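Local coordinates for geranyltranstransferase (PDB 3NPK), which probably catalyses the condensation of geranyl diphosphate with isopentenyl diphosphate, yielding farnesyl diphosphate and pyrophosphate in isoprenoid biosynthesis, at residues 73-78 and 145-150; 80-85 and 105-110; 16-21 and 111-116; 10-15 and 65-70; 115-120 and 136-141. All blocks are in the same frame, centred on the assembly; numbering follows the deposited sequence.

Contact 1: 73-78 and 145-150. With PPV (pyrophosphate), chain C.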
# COMPACT_ATOMS: atom_id res chain seq x y z
N HIS A 73 4.16 8.79 3.41
CA HIS A 73 5.18 9.20 4.35
C HIS A 73 4.73 8.95 5.80
O HIS A 73 5.49 8.42 6.62
CB HIS A 73 5.55 10.66 4.10
CG HIS A 73 6.62 11.16 5.01
ND1 HIS A 73 6.45 12.23 5.86
CD2 HIS A 73 7.87 10.69 5.24
CE1 HIS A 73 7.56 12.43 6.54
NE2 HIS A 73 8.43 11.50 6.19
N THR A 74 3.50 9.34 6.11
CA THR A 74 2.99 9.13 7.47
C THR A 74 2.90 7.65 7.82
O THR A 74 3.27 7.26 8.95
CB THR A 74 1.65 9.85 7.66
OG1 THR A 74 1.87 11.26 7.62
CG2 THR A 74 1.00 9.49 9.00
N TYR A 75 2.42 6.81 6.89
CA TYR A 75 2.36 5.37 7.19
C TYR A 75 3.77 4.86 7.54
O TYR A 75 3.96 4.09 8.49
CB TYR A 75 1.70 4.55 6.06
CG TYR A 75 2.60 3.53 5.38
CD1 TYR A 75 3.01 2.37 6.03
CD2 TYR A 75 3.02 3.73 4.06
CE1 TYR A 75 3.84 1.45 5.42
CE2 TYR A 75 3.84 2.80 3.43
CZ TYR A 75 4.25 1.67 4.12
OH TYR A 75 5.08 0.75 3.53
N SER A 76 4.77 5.34 6.81
CA SER A 76 6.12 4.83 7.02
C SER A 76 6.64 5.22 8.40
O SER A 76 7.34 4.43 9.04
CB SER A 76 7.07 5.31 5.90
OG SER A 76 7.50 6.65 6.08
N LEU A 77 6.28 6.41 8.86
CA LEU A 77 6.70 6.85 10.18
C LEU A 77 6.06 6.00 11.27
O LEU A 77 6.72 5.63 12.24
CB LEU A 77 6.35 8.31 10.42
CG LEU A 77 6.96 9.32 9.44
CD1 LEU A 77 6.61 10.73 9.85
CD2 LEU A 77 8.48 9.15 9.30
N ILE A 78 4.77 5.70 11.10
CA ILE A 78 4.03 4.91 12.08
C ILE A 78 4.64 3.51 12.18
O ILE A 78 4.90 3.01 13.29
CB ILE A 78 2.53 4.84 11.71
CG1 ILE A 78 1.87 6.21 11.86
CG2 ILE A 78 1.81 3.78 12.56
CD1 ILE A 78 0.49 6.34 11.19
N ASN A 145 11.20 -1.24 -4.24
CA ASN A 145 12.27 -0.63 -5.05
C ASN A 145 12.88 0.64 -4.46
O ASN A 145 13.80 1.24 -5.03
CB ASN A 145 11.79 -0.37 -6.47
CG ASN A 145 11.63 -1.63 -7.24
OD1 ASN A 145 12.61 -2.24 -7.64
ND2 ASN A 145 10.39 -2.05 -7.43
N GLY A 146 12.36 1.08 -3.33
CA GLY A 146 12.82 2.32 -2.75
C GLY A 146 12.73 2.30 -1.23
O GLY A 146 13.51 1.61 -0.55
N MSE A 147 11.74 3.00 -0.70
CA MSE A 147 11.64 3.21 0.73
C MSE A 147 11.69 1.91 1.54
O MSE A 147 12.38 1.86 2.56
CB MSE A 147 10.35 3.96 1.02
CG MSE A 147 10.17 4.37 2.46
SE MSE A 147 8.44 5.28 2.64
CE MSE A 147 7.35 3.67 2.82
N VAL A 148 10.97 0.88 1.11
CA VAL A 148 10.89 -0.31 1.95
C VAL A 148 12.21 -1.08 2.02
O VAL A 148 12.61 -1.52 3.10
CB VAL A 148 9.74 -1.25 1.56
CG1 VAL A 148 9.75 -2.50 2.47
CG2 VAL A 148 8.39 -0.49 1.66
N ILE A 149 12.90 -1.24 0.89
CA ILE A 149 14.20 -1.93 0.96
C ILE A 149 15.19 -1.07 1.74
O ILE A 149 16.04 -1.60 2.47
CB ILE A 149 14.76 -2.36 -0.43
CG1 ILE A 149 15.95 -3.32 -0.25
CG2 ILE A 149 15.20 -1.17 -1.26
CD1 ILE A 149 15.60 -4.63 0.46
N GLY A 150 15.11 0.26 1.62
CA GLY A 150 15.93 1.15 2.42
C GLY A 150 15.73 0.95 3.92
O GLY A 150 16.69 0.84 4.69
O11 PPV C . 11.12 12.77 8.56
P1 PPV C . 10.59 14.32 8.32
O21 PPV C . 11.72 15.42 8.78
O31 PPV C . 10.28 14.54 6.91
OPP PPV C . 9.31 14.48 9.35
P2 PPV C . 7.90 15.27 9.11
O12 PPV C . 7.17 15.10 10.58
O22 PPV C . 6.97 14.49 8.03
O32 PPV C . 8.09 16.70 8.79
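Ser-76, on helix 59-80, and Met-147, in the first turn of helix 147-156, mark the closest backbone approach, with 8.5 Å between their CA atoms; Gly-146 is the N-cap of the second helix. Side chains must bridge that gap, and selenomethionine Met-147 does most of it. Its chain runs straight out to SE and then bends (chi3 83°), which turns the terminal methyl into the angle between two residues of the other helix. There CE lies 3.5 Å from Ser-76 CB and 3.7 Å from Tyr-75 CE2, meeting the phenol ring obliquely, while SE also packs 3.5 Å from Ser-76 CB. A second, looser touch joins Tyr-75 OH to Val-148 CG2 at 4.0 Å, the two side chains crossing at about a right angle. The hydroxyl of Ser-76 is occupied within its own helix: OG donates to His-73 O over 2.7 Å, tilted 22° from the carbonyl plane, and this oxygen also accepts the helical bond from Leu-77 N. Ser-76 meets Met-147 mainly through CB, with OG farther, 3.8 Å from SE. His-73 belongs to the pyrophosphate pocket, although the placement of its ring atoms is doubtful. Behind this layer, Leu-113 and Asn-114 of helix 103-122 pack on Tyr-75, Leu-178 of helix 164-189 backs Met-147, and Phe-27 of the second subunit covers Val-148.

Contact 2: 80-85 and 105-110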
# COMPACT_ATOMS: atom_id res chain seq x y z
N ASP A 80 7.76 2.63 11.21
CA ASP A 80 9.15 2.73 11.66
C ASP A 80 9.24 2.95 13.18
O ASP A 80 10.20 2.52 13.81
CB ASP A 80 9.87 3.87 10.96
CG ASP A 80 10.07 3.61 9.47
OD1 ASP A 80 9.70 2.53 8.95
OD2 ASP A 80 10.60 4.52 8.81
N ASP A 81 8.21 3.58 13.75
CA ASP A 81 8.20 3.88 15.18
C ASP A 81 7.83 2.67 16.05
O ASP A 81 7.99 2.71 17.27
CB ASP A 81 7.22 5.04 15.49
CG ASP A 81 7.78 6.39 15.08
OD1 ASP A 81 9.00 6.49 14.86
OD2 ASP A 81 6.99 7.36 14.98
N LEU A 82 7.36 1.58 15.42
CA LEU A 82 6.91 0.39 16.15
C LEU A 82 8.02 -0.18 17.04
O LEU A 82 9.20 -0.05 16.73
CB LEU A 82 6.44 -0.70 15.20
CG LEU A 82 5.08 -0.47 14.54
CD1 LEU A 82 4.87 -1.49 13.42
CD2 LEU A 82 3.95 -0.55 15.57
N PRO A 83 7.63 -0.84 18.13
CA PRO A 83 8.64 -1.45 19.01
C PRO A 83 9.63 -2.35 18.27
O PRO A 83 10.80 -2.39 18.66
CB PRO A 83 7.81 -2.26 20.00
CG PRO A 83 6.54 -1.43 20.11
CD PRO A 83 6.28 -0.91 18.71
N ALA A 84 9.18 -3.07 17.24
CA ALA A 84 10.08 -3.98 16.52
C ALA A 84 11.19 -3.22 15.81
O ALA A 84 12.29 -3.74 15.59
CB ALA A 84 9.30 -4.82 15.51
N MSE A 85 10.89 -1.98 15.43
CA MSE A 85 11.86 -1.17 14.71
C MSE A 85 12.45 -0.09 15.60
O MSE A 85 13.25 -0.41 16.49
CB MSE A 85 11.27 -0.65 13.40
CG MSE A 85 11.18 -1.79 12.39
SE MSE A 85 10.58 -1.33 10.62
CE MSE A 85 8.70 -1.72 10.81
N THR A 105 -3.34 -1.43 16.39
CA THR A 105 -3.86 -0.22 15.76
C THR A 105 -2.78 0.48 14.94
O THR A 105 -3.02 0.93 13.81
CB THR A 105 -4.43 0.73 16.82
OG1 THR A 105 -5.53 0.08 17.48
CG2 THR A 105 -4.95 2.05 16.21
N ALA A 106 -1.57 0.58 15.49
CA ALA A 106 -0.48 1.23 14.76
C ALA A 106 -0.19 0.48 13.45
O ALA A 106 -0.03 1.08 12.37
CB ALA A 106 0.77 1.32 15.63
N ILE A 107 -0.10 -0.85 13.54
CA ILE A 107 0.18 -1.64 12.34
C ILE A 107 -0.92 -1.40 11.29
O ILE A 107 -0.64 -1.08 10.13
CB ILE A 107 0.27 -3.13 12.64
CG1 ILE A 107 1.51 -3.42 13.49
CG2 ILE A 107 0.33 -3.93 11.32
CD1 ILE A 107 1.42 -4.74 14.24
N LEU A 108 -2.17 -1.54 11.71
CA LEU A 108 -3.30 -1.44 10.77
C LEU A 108 -3.54 -0.03 10.23
O LEU A 108 -3.94 0.13 9.07
CB LEU A 108 -4.58 -1.98 11.40
CG LEU A 108 -4.54 -3.47 11.75
CD1 LEU A 108 -5.85 -3.89 12.45
CD2 LEU A 108 -4.27 -4.31 10.48
N VAL A 109 -3.33 1.00 11.06
CA VAL A 109 -3.43 2.36 10.55
C VAL A 109 -2.37 2.58 9.46
O VAL A 109 -2.67 3.15 8.40
CB VAL A 109 -3.30 3.44 11.66
CG1 VAL A 109 -3.01 4.81 11.03
CG2 VAL A 109 -4.57 3.50 12.52
N GLY A 110 -1.13 2.14 9.69
CA GLY A 110 -0.12 2.26 8.66
C GLY A 110 -0.53 1.51 7.39
O GLY A 110 -0.39 2.03 6.28
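Leu-82 is the centre of this contact: its two methyls are divided between two successive residues of helix 103-122. CD2 lies 3.7 Å from Ala-106 CB, and CD1 lies 3.9 Å from Ile-107 CG1. The fork is aimed by a CG that stands opposite the carbonyl carbon (chi1 -75°), with CD1 extended toward Ile-107 and CD2 branching off toward Ala-106. Leu-82 and Ile-107 cross at about a right angle, so they meet through one pair of carbons, whereas Ala-106 offers its single methyl. Backbones approach to 7.6 Å between the CA atoms of Leu-82 and Ala-106, and all three touching residues are buried. The far side of the loop is different. From Leu-82 the chain folds through a type I beta turn, closed by Met-85 N to Leu-82 O at 2.9 Å, which carries Pro-83, Ala-84 and Met-85 away from the helix to partly exposed positions. Asp-80, Asp-81 and Asp-86 spell the DDxxxxD form of the aspartate-rich motif, which in prenyl synthases of this family carries magnesium. Asp-81 is salt-bridged to Arg-91, and Ile-107 of the second subunit packs on Leu-82. Since aliphatic carbons alone meet across the two segments, the attachment depends on shape and burial and gives no directional polar hold, while Asp-80 and Asp-81 make no contact with segment 105-110.

Contact 3: 16-21 and 111-116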
# COMPACT_ATOMS: atom_id res chain seq x y z
N ASN A 16 -9.71 16.16 4.19
CA ASN A 16 -9.58 14.89 3.48
C ASN A 16 -9.00 13.80 4.36
O ASN A 16 -8.27 12.92 3.88
CB ASN A 16 -8.75 15.09 2.20
CG ASN A 16 -9.56 15.73 1.10
OD1 ASN A 16 -10.39 15.08 0.47
ND2 ASN A 16 -9.35 17.04 0.90
N LEU A 17 -9.31 13.84 5.65
CA LEU A 17 -8.79 12.81 6.54
C LEU A 17 -9.50 11.50 6.21
O LEU A 17 -10.72 11.47 6.07
CB LEU A 17 -9.05 13.19 8.00
CG LEU A 17 -8.30 14.44 8.44
CD1 LEU A 17 -8.85 14.96 9.78
CD2 LEU A 17 -6.77 14.18 8.53
N PRO A 18 -8.73 10.43 6.04
CA PRO A 18 -9.36 9.15 5.68
C PRO A 18 -10.22 8.64 6.83
O PRO A 18 -9.80 8.68 7.98
CB PRO A 18 -8.17 8.21 5.43
CG PRO A 18 -6.97 8.92 5.86
CD PRO A 18 -7.28 10.32 6.26
N LYS A 19 -11.42 8.17 6.52
CA LYS A 19 -12.29 7.66 7.57
C LYS A 19 -13.28 6.68 6.98
O LYS A 19 -13.55 6.72 5.77
CB LYS A 19 -13.04 8.81 8.25
CG LYS A 19 -13.78 9.69 7.29
CD LYS A 19 -14.28 10.94 8.00
CE LYS A 19 -14.73 11.99 7.00
NZ LYS A 19 -15.13 13.25 7.69
N VAL A 20 -13.79 5.80 7.82
CA VAL A 20 -14.83 4.86 7.43
C VAL A 20 -15.86 4.79 8.55
O VAL A 20 -15.50 4.77 9.74
CB VAL A 20 -14.25 3.44 7.13
CG1 VAL A 20 -13.48 2.86 8.34
CG2 VAL A 20 -15.35 2.50 6.64
N GLU A 21 -17.13 4.81 8.19
CA GLU A 21 -18.19 4.72 9.19
C GLU A 21 -18.23 3.30 9.76
O GLU A 21 -18.36 2.34 9.01
CB GLU A 21 -19.54 5.08 8.56
CG GLU A 21 -20.72 4.94 9.50
CD GLU A 21 -22.07 5.13 8.80
OE1 GLU A 21 -23.07 4.56 9.31
OE2 GLU A 21 -22.15 5.82 7.76
N ASP A 111 -1.04 0.29 7.55
CA ASP A 111 -1.49 -0.51 6.40
C ASP A 111 -2.58 0.26 5.64
O ASP A 111 -2.54 0.34 4.40
CB ASP A 111 -2.04 -1.87 6.84
CG ASP A 111 -0.95 -2.81 7.33
OD1 ASP A 111 0.25 -2.51 7.15
OD2 ASP A 111 -1.29 -3.85 7.91
N ALA A 112 -3.54 0.81 6.38
CA ALA A 112 -4.61 1.60 5.78
C ALA A 112 -4.08 2.77 4.97
O ALA A 112 -4.56 3.04 3.87
CB ALA A 112 -5.60 2.07 6.84
N LEU A 113 -3.12 3.51 5.53
CA LEU A 113 -2.62 4.71 4.86
C LEU A 113 -1.82 4.36 3.60
O LEU A 113 -1.86 5.10 2.62
CB LEU A 113 -1.81 5.59 5.82
CG LEU A 113 -2.64 6.29 6.91
CD1 LEU A 113 -1.71 7.09 7.85
CD2 LEU A 113 -3.74 7.19 6.32
N ASN A 114 -1.07 3.26 3.65
CA ASN A 114 -0.33 2.77 2.48
C ASN A 114 -1.33 2.55 1.35
O ASN A 114 -1.21 3.12 0.26
CB ASN A 114 0.38 1.47 2.90
CG ASN A 114 1.32 0.90 1.84
OD1 ASN A 114 1.42 1.41 0.72
ND2 ASN A 114 2.04 -0.16 2.22
N THR A 115 -2.36 1.75 1.60
CA THR A 115 -3.36 1.46 0.56
C THR A 115 -4.14 2.71 0.17
O THR A 115 -4.45 2.92 -1.01
CB THR A 115 -4.31 0.36 1.04
OG1 THR A 115 -3.53 -0.78 1.40
CG2 THR A 115 -5.32 -0.03 -0.04
N GLU A 116 -4.45 3.55 1.15
CA GLU A 116 -5.29 4.72 0.87
C GLU A 116 -4.58 5.73 -0.03
O GLU A 116 -5.24 6.48 -0.76
CB GLU A 116 -5.73 5.39 2.17
CG GLU A 116 -6.93 6.31 2.02
CD GLU A 116 -8.26 5.59 1.81
OE1 GLU A 116 -8.30 4.34 1.75
OE2 GLU A 116 -9.29 6.29 1.71
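Pro-18 packs the loop after helix 5-14 against helix 103-122, one of the core helices of the all-helical isoprenoid synthase fold. The pyrrolidine ring does all the touching on its side, and it does so with two different carbons. CG, puckered endo, meets Leu-113 CD2 at 3.7 Å, and CB meets Glu-116 CG at 4.1 Å. These two partners are three residues apart and so present themselves on the same flank of the helix, about one turn from each other. The CB of Leu-113 leaves its helix to the side of Pro-18, and the far end of the side chain makes the contact. Its CG stands opposite the carbonyl carbon (chi1 -71°); with CD1 extended (chi2 177°), it is the other methyl, CD2, that turns to the ring, proline and leucine crossing at about a right angle. In Glu-116 the first torsion (chi1 -161°) brings CG nearest to Pro-18 CB, and a bend at chi2 lays the carboxylate alongside, with OE2 about 4.3 Å from the same CB. Apolar packing thus describes Pro-18 with Leu-113, whereas Glu-116 adds a looser van der Waals touch, without hydrogen bond or salt bridge to the loop segment. Around the ring, Phe-71 of helix 59-80 and Leu-35 of helix 27-37 add further contacts, and Leu-144 of the second subunit packs on both Pro-18 and Glu-116. At the backbone level the segments come closest between Pro-18 CA and Glu-116 CA, 7.7 Å apart.

Contact 4: 10-15 and 65-70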
# COMPACT_ATOMS: atom_id res chain seq x y z
N ILE A 10 -2.30 22.20 3.99
CA ILE A 10 -2.83 21.88 5.31
C ILE A 10 -4.37 21.88 5.31
O ILE A 10 -5.00 20.98 5.87
CB ILE A 10 -2.31 22.85 6.37
CG1 ILE A 10 -0.82 22.60 6.59
CG2 ILE A 10 -3.09 22.66 7.69
CD1 ILE A 10 -0.13 23.68 7.39
N HIS A 11 -4.97 22.88 4.68
CA HIS A 11 -6.42 22.96 4.61
C HIS A 11 -6.97 21.74 3.84
O HIS A 11 -7.97 21.15 4.24
CB HIS A 11 -6.81 24.28 3.94
CG HIS A 11 -8.28 24.50 3.84
ND1 HIS A 11 -9.04 24.97 4.89
CD2 HIS A 11 -9.14 24.34 2.80
CE1 HIS A 11 -10.30 25.07 4.51
NE2 HIS A 11 -10.39 24.70 3.25
N HIS A 12 -6.28 21.35 2.77
CA HIS A 12 -6.72 20.20 1.99
C HIS A 12 -6.66 18.92 2.82
O HIS A 12 -7.60 18.12 2.82
CB HIS A 12 -5.87 20.06 0.73
CG HIS A 12 -6.38 19.04 -0.24
ND1 HIS A 12 -7.46 19.28 -1.07
CD2 HIS A 12 -5.97 17.78 -0.52
CE1 HIS A 12 -7.67 18.22 -1.83
NE2 HIS A 12 -6.79 17.29 -1.51
N LEU A 13 -5.55 18.73 3.53
CA LEU A 13 -5.38 17.55 4.38
C LEU A 13 -6.48 17.50 5.43
O LEU A 13 -7.09 16.46 5.66
CB LEU A 13 -4.00 17.57 5.03
CG LEU A 13 -3.64 16.44 6.01
CD1 LEU A 13 -2.12 16.23 6.07
CD2 LEU A 13 -4.19 16.71 7.39
N GLU A 14 -6.75 18.63 6.07
CA GLU A 14 -7.71 18.63 7.15
C GLU A 14 -9.15 18.30 6.71
O GLU A 14 -9.94 17.80 7.51
CB GLU A 14 -7.61 19.93 7.95
CG GLU A 14 -6.27 19.97 8.70
CD GLU A 14 -6.06 21.20 9.55
OE1 GLU A 14 -6.82 22.18 9.42
OE2 GLU A 14 -5.09 21.19 10.35
N LYS A 15 -9.48 18.54 5.45
CA LYS A 15 -10.81 18.18 4.96
C LYS A 15 -10.84 16.87 4.17
O LYS A 15 -11.86 16.51 3.58
CB LYS A 15 -11.44 19.32 4.17
CG LYS A 15 -10.68 19.68 2.94
CD LYS A 15 -11.03 21.10 2.52
CE LYS A 15 -11.42 21.12 1.07
NZ LYS A 15 -12.64 20.27 0.91
N VAL A 65 -2.65 14.50 -5.11
CA VAL A 65 -1.42 13.74 -5.35
C VAL A 65 -0.44 14.02 -4.22
O VAL A 65 0.22 13.11 -3.71
CB VAL A 65 -0.81 14.08 -6.74
CG1 VAL A 65 0.37 13.17 -7.05
CG2 VAL A 65 -1.87 13.95 -7.83
N ALA A 66 -0.36 15.29 -3.80
CA ALA A 66 0.43 15.65 -2.62
C ALA A 66 -0.07 14.89 -1.40
O ALA A 66 0.72 14.44 -0.56
CB ALA A 66 0.35 17.16 -2.38
N LEU A 67 -1.40 14.76 -1.28
CA LEU A 67 -1.99 14.03 -0.16
C LEU A 67 -1.53 12.57 -0.14
O LEU A 67 -1.16 12.04 0.92
CB LEU A 67 -3.51 14.10 -0.23
CG LEU A 67 -4.25 13.64 1.03
CD1 LEU A 67 -3.84 14.53 2.20
CD2 LEU A 67 -5.74 13.73 0.79
N ALA A 68 -1.54 11.92 -1.30
CA ALA A 68 -1.08 10.54 -1.41
C ALA A 68 0.37 10.40 -0.91
O ALA A 68 0.70 9.44 -0.19
CB ALA A 68 -1.19 10.06 -2.84
N LEU A 69 1.24 11.34 -1.30
CA LEU A 69 2.63 11.35 -0.84
C LEU A 69 2.72 11.41 0.67
O LEU A 69 3.50 10.67 1.28
CB LEU A 69 3.39 12.53 -1.43
CG LEU A 69 4.00 12.36 -2.81
CD1 LEU A 69 4.40 13.75 -3.32
CD2 LEU A 69 5.19 11.41 -2.76
N GLU A 70 1.93 12.30 1.27
CA GLU A 70 1.98 12.44 2.72
C GLU A 70 1.33 11.25 3.45
O GLU A 70 1.75 10.91 4.57
CB GLU A 70 1.38 13.79 3.15
CG GLU A 70 2.22 14.94 2.64
CD GLU A 70 3.62 15.06 3.28
OE1 GLU A 70 3.82 14.66 4.46
OE2 GLU A 70 4.53 15.57 2.60
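Leu-67 reaches across from helix 59-80 with its isobutyl fork spread over the side of helix 5-14, one methyl to each of two neighbouring residues. CD1 settles against the root of Leu-13, 4.0 Å from its CA and 4.2 Å from its CB, whereas CD2 approaches His-12 CD2 at 4.3 Å and meets the imidazole obliquely. The fork gets there because CG of Leu-67 is opposite its backbone N (chi1 -167°), and chi2 (61°) turns CD1 toward Leu-13 and leaves CD2 extended toward His-12. The nearest carbons of Leu-13 are CA and CB, with CG only slightly farther and its methyls beyond. This matches the close spacing of the two helices here, 6.7 Å between the CA atoms of Leu-13 and Leu-67. The imidazole has its polar anchor elsewhere, since His-12 NE2 is hydrogen-bonded to Asp-64 OD1 one turn earlier on helix 59-80. Phe-9, from the preceding turn of helix 5-14, also packs on Leu-67, and no other protein chain of the assembly touches the two segments. Chemically, carbon packs on carbon, including an imidazole CH, while the hydrogen bond of His-12 to Asp-64 supplies a polar link between the same two helices.

Contact 5: 115-120 and 136-141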
# COMPACT_ATOMS: atom_id res chain seq x y z
N THR A 115 -2.36 1.75 1.60
CA THR A 115 -3.36 1.46 0.56
C THR A 115 -4.14 2.71 0.17
O THR A 115 -4.45 2.92 -1.01
CB THR A 115 -4.31 0.36 1.04
OG1 THR A 115 -3.53 -0.78 1.40
CG2 THR A 115 -5.32 -0.03 -0.04
N GLU A 116 -4.45 3.55 1.15
CA GLU A 116 -5.29 4.72 0.87
C GLU A 116 -4.58 5.73 -0.03
O GLU A 116 -5.24 6.48 -0.76
CB GLU A 116 -5.73 5.39 2.17
CG GLU A 116 -6.93 6.31 2.02
CD GLU A 116 -8.26 5.59 1.81
OE1 GLU A 116 -8.30 4.34 1.75
OE2 GLU A 116 -9.29 6.29 1.71
N ALA A 117 -3.25 5.74 -0.00
CA ALA A 117 -2.51 6.64 -0.88
C ALA A 117 -2.91 6.35 -2.33
O ALA A 117 -3.09 7.26 -3.15
CB ALA A 117 -1.01 6.47 -0.70
N PHE A 118 -3.04 5.06 -2.64
CA PHE A 118 -3.41 4.66 -3.99
C PHE A 118 -4.87 4.91 -4.32
O PHE A 118 -5.19 5.25 -5.47
CB PHE A 118 -2.93 3.24 -4.28
CG PHE A 118 -1.46 3.13 -4.18
CD1 PHE A 118 -0.68 3.65 -5.19
CD2 PHE A 118 -0.83 2.67 -3.03
CE1 PHE A 118 0.71 3.64 -5.10
CE2 PHE A 118 0.55 2.67 -2.92
CZ PHE A 118 1.32 3.16 -3.95
N LEU A 119 -5.75 4.76 -3.34
CA LEU A 119 -7.15 5.13 -3.55
C LEU A 119 -7.26 6.62 -3.87
O LEU A 119 -7.93 7.01 -4.83
CB LEU A 119 -8.01 4.78 -2.33
CG LEU A 119 -9.52 4.96 -2.51
CD1 LEU A 119 -10.05 4.09 -3.66
CD2 LEU A 119 -10.24 4.61 -1.22
N VAL A 120 -6.60 7.45 -3.08
CA VAL A 120 -6.65 8.90 -3.29
C VAL A 120 -6.06 9.27 -4.64
O VAL A 120 -6.62 10.07 -5.39
CB VAL A 120 -5.94 9.66 -2.14
CG1 VAL A 120 -5.68 11.12 -2.53
CG2 VAL A 120 -6.77 9.56 -0.87
N LYS A 136 2.65 4.49 -10.85
CA LYS A 136 3.91 3.80 -11.09
C LYS A 136 5.04 4.45 -10.33
O LYS A 136 5.86 3.76 -9.71
CB LYS A 136 4.26 3.77 -12.59
CG LYS A 136 3.35 2.92 -13.43
CD LYS A 136 3.70 3.04 -14.92
CE LYS A 136 2.92 2.02 -15.74
NZ LYS A 136 3.20 2.14 -17.20
N THR A 137 5.10 5.78 -10.36
CA THR A 137 6.19 6.48 -9.69
C THR A 137 6.12 6.30 -8.17
O THR A 137 7.12 6.02 -7.50
CB THR A 137 6.20 7.97 -10.06
OG1 THR A 137 6.38 8.07 -11.48
CG2 THR A 137 7.33 8.71 -9.35
N LEU A 138 4.92 6.46 -7.63
CA LEU A 138 4.79 6.33 -6.18
C LEU A 138 5.05 4.91 -5.70
O LEU A 138 5.77 4.71 -4.71
CB LEU A 138 3.40 6.78 -5.72
CG LEU A 138 3.22 6.88 -4.20
CD1 LEU A 138 4.20 7.89 -3.59
CD2 LEU A 138 1.77 7.29 -3.90
N ALA A 139 4.46 3.92 -6.37
CA ALA A 139 4.61 2.53 -5.89
C ALA A 139 6.05 2.02 -6.06
O ALA A 139 6.52 1.22 -5.26
CB ALA A 139 3.62 1.60 -6.59
N PHE A 140 6.73 2.47 -7.10
CA PHE A 140 8.13 2.10 -7.28
C PHE A 140 8.97 2.69 -6.16
O PHE A 140 9.69 1.97 -5.45
CB PHE A 140 8.65 2.58 -8.65
CG PHE A 140 10.09 2.20 -8.91
CD1 PHE A 140 11.13 3.05 -8.54
CD2 PHE A 140 10.38 1.01 -9.53
CE1 PHE A 140 12.45 2.70 -8.80
CE2 PHE A 140 11.71 0.65 -9.80
CZ PHE A 140 12.73 1.50 -9.44
N ASN A 141 8.86 4.00 -5.96
CA ASN A 141 9.74 4.67 -5.01
C ASN A 141 9.41 4.47 -3.54
O ASN A 141 10.30 4.55 -2.69
CB ASN A 141 9.85 6.16 -5.36
CG ASN A 141 10.63 6.38 -6.64
OD1 ASN A 141 11.84 6.22 -6.67
ND2 ASN A 141 9.92 6.69 -7.72
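Phe-118 is the flat group that carries this contact, pointing its outer rim, CE1 and CZ, at helix 128-142. At the ring edge, in its plane, sits Ala-139 N, 4.0 Å from CE1. Obliquely placed are Ala-139 CB, 3.8 Å from CZ, and Leu-138 CD2, 4.0 Å from CE1. The ring also stacks with Phe-118 of the second subunit, so one aromatic side chain serves both an intrachain and an intersubunit interface. Its reach comes from a first torsion that sets CG opposite the carbonyl carbon (chi1 -62°), swinging the ring toward the facing helix. Leu-138 CD2 has a second, looser neighbour in Ala-117 CB at 4.3 Å. The segments run nearly antiparallel, at 169°, with axes 11.2 Å apart; that separation is bridged by phenylalanine and leucine, with alanines as their small partners. Away from the seam, Asn-141 ND2 turns back on its own helix and donates to Thr-137 O over 2.9 Å, reaching it from the opposite face of the carbonyl plane to the helical Asn-141 N. Helix 59-80 flanks the pair, with Ile-72 on Ala-117 and Leu-69 on Leu-138, while helix 164-189 packs on Thr-137 and Asn-141; from the second subunit, Leu-119 packs on Ala-139.

Helix 59-80 serves contacts 1 and 4, and helix 103-122 serves contacts 2, 3 and 5. These two helices meet directly where Thr-74 CG2 of contact 1 lies 3.8 Å from Leu-113 CD1 of contact 3, and where Leu-67 CD2 of contact 4 lies 4.2 Å from Val-120 CG1 of contact 5. Contact 1 holds the pyrophosphate-pocket residue His-73; the side chains of Leu-13 in contact 4 and Leu-113 in contact 3 are about 9 and 11 Å from the ligand. Contacts 1 and 5 are joined by a probable hydrogen bond, Met-147 N to Asn-141 O, at 2.9 Å. All except contact 4 touch the second subunit.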